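Local coordinates for ankyrin repeat family protein (Enterococcus faecalis, PDB 3HRA) that is of unknown function but, as an ankyrin repeat protein, probably serves as a scaffold for binding other proteins, at residues 106-111 with 133-138. Residues are numbered along the deposited sequence; the frame is centred on the assembly and turned at random.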
# COMPACT_ATOMS: atom_id res chain seq x y z
N GLY A 106 -8.31 5.37 7.33
CA GLY A 106 -9.30 5.61 6.29
C GLY A 106 -8.69 5.86 4.93
O GLY A 106 -9.35 6.38 4.03
N GLY A 107 -7.41 5.52 4.79
CA GLY A 107 -6.69 5.70 3.54
C GLY A 107 -6.70 4.45 2.66
O GLY A 107 -7.20 3.39 3.04
N ASN A 108 -6.13 4.60 1.47
CA ASN A 108 -5.98 3.50 0.52
C ASN A 108 -4.52 3.01 0.46
O ASN A 108 -3.75 3.23 1.39
CB ASN A 108 -6.44 3.96 -0.87
CG ASN A 108 -5.70 5.19 -1.36
OD1 ASN A 108 -4.76 5.67 -0.71
ND2 ASN A 108 -6.13 5.72 -2.50
N ALA A 109 -4.13 2.35 -0.64
CA ALA A 109 -2.73 1.95 -0.78
C ALA A 109 -1.80 3.08 -1.23
O ALA A 109 -0.62 3.09 -0.88
CB ALA A 109 -2.59 0.73 -1.70
N LEU A 110 -2.35 4.04 -1.98
CA LEU A 110 -1.55 5.09 -2.63
C LEU A 110 -1.12 6.23 -1.68
O LEU A 110 0.00 6.71 -1.75
CB LEU A 110 -2.35 5.65 -3.81
CG LEU A 110 -1.75 6.74 -4.70
CD1 LEU A 110 -0.38 6.35 -5.20
CD2 LEU A 110 -2.67 7.04 -5.89
N ILE A 111 -2.02 6.66 -0.80
CA ILE A 111 -1.68 7.72 0.14
C ILE A 111 -0.42 7.41 0.97
O ILE A 111 0.51 8.20 0.97
CB ILE A 111 -2.87 8.11 1.04
CG1 ILE A 111 -3.98 8.75 0.17
CG2 ILE A 111 -2.42 9.08 2.11
CD1 ILE A 111 -5.30 9.02 0.93
N ILE A 133 -6.60 8.99 -7.54
CA ILE A 133 -5.47 9.82 -7.15
C ILE A 133 -5.91 10.92 -6.17
O ILE A 133 -5.09 11.46 -5.41
CB ILE A 133 -4.79 10.42 -8.40
CG1 ILE A 133 -3.42 11.03 -8.08
CG2 ILE A 133 -5.70 11.44 -9.11
CD1 ILE A 133 -2.60 11.28 -9.34
N ASP A 134 -7.20 11.23 -6.16
CA ASP A 134 -7.73 12.30 -5.32
C ASP A 134 -8.42 11.78 -4.05
O ASP A 134 -9.13 12.52 -3.36
CB ASP A 134 -8.69 13.18 -6.12
CG ASP A 134 -8.00 13.95 -7.24
OD1 ASP A 134 -6.79 14.28 -7.11
OD2 ASP A 134 -8.67 14.23 -8.27
N PHE A 135 -8.20 10.51 -3.74
CA PHE A 135 -8.84 9.92 -2.57
C PHE A 135 -8.34 10.63 -1.32
O PHE A 135 -7.20 11.11 -1.29
CB PHE A 135 -8.50 8.43 -2.49
CG PHE A 135 -9.31 7.69 -1.45
CD1 PHE A 135 -10.64 7.39 -1.69
CD2 PHE A 135 -8.74 7.31 -0.24
CE1 PHE A 135 -11.40 6.71 -0.73
CE2 PHE A 135 -9.49 6.62 0.71
CZ PHE A 135 -10.82 6.32 0.46
N GLN A 136 -9.19 10.74 -0.31
CA GLN A 136 -8.80 11.36 0.95
C GLN A 136 -8.97 10.42 2.12
O GLN A 136 -9.93 9.64 2.17
CB GLN A 136 -9.65 12.61 1.21
CG GLN A 136 -9.31 13.80 0.33
CD GLN A 136 -10.29 14.95 0.53
OE1 GLN A 136 -10.00 15.91 1.25
NE2 GLN A 136 -11.45 14.84 -0.09
N ASN A 137 -8.06 10.50 3.08
CA ASN A 137 -8.21 9.73 4.31
C ASN A 137 -8.99 10.49 5.38
O ASN A 137 -9.63 11.51 5.08
CB ASN A 137 -6.86 9.20 4.83
CG ASN A 137 -5.84 10.30 5.16
OD1 ASN A 137 -4.63 10.07 5.11
ND2 ASN A 137 -6.32 11.49 5.51
N ASP A 138 -8.98 9.98 6.62
CA ASP A 138 -9.83 10.53 7.70
C ASP A 138 -9.48 11.97 8.05
O ASP A 138 -10.32 12.69 8.59
CB ASP A 138 -9.75 9.69 8.98
CG ASP A 138 -10.51 8.40 8.89
OD1 ASP A 138 -10.35 7.56 9.80
OD2 ASP A 138 -11.27 8.21 7.91
O HOH W 1 -11.64 7.48 3.51
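Phe135 packs against Gly106, Gly107, Asn108 and Ile111 in a mixed van der Waals contact of a ring with backbone, an amide and an aliphatic end. It lies in the ankyrin-repeat stack, where the loop from helix 119-128 to helix 143-149 runs along the turn into helix 110-115. No direct hydrogen bond joins the two segments. With its CG anti to the backbone N (chi1 -170°), the Phe135 side chain reaches across to Gly106 and Gly107. Two groups meet the ring at its edge: the carbonyl of Gly106, whose O lies 3.3 Å from Phe135 CE2, and the end of the Ile111 side chain, whose CD1 is 4.0 Å from Phe135 CD2. The Asn108 amide slides past the ring obliquely, its plane turned 28° from that of the ring, and ND2 comes to 3.6 Å from Phe135 CB. The same amide works at the start of the helix. Its CG sits between the backbone N and the carbonyl carbon (chi1 57°), which folds the amide back over the first turn and brings OD1 to Ile111 N for a nearly straight capping bond of 2.9 Å. Ile111 CD1 then reaches on to the other loop, 3.6 Å from Phe135 O. Further along, Leu110 CD2 touches Ile133 CA, and both side chains also pack on Leu126 of helix 119-128. Asn137 CB packs 3.7 Å from Gly107 N, while Asn137 CA lies 3.5 Å from Gly106 O, its C-H directed at the oxygen. The His102 ring also meets the Phe135 ring, and Asp138 bonds to Tyr105 through the backbone. Between 106-111 and 133-138, direct cohesion thus probably rests largely on dispersion and weak C-H...O attraction, with one water donating to both Gly106 O and Gln136 O.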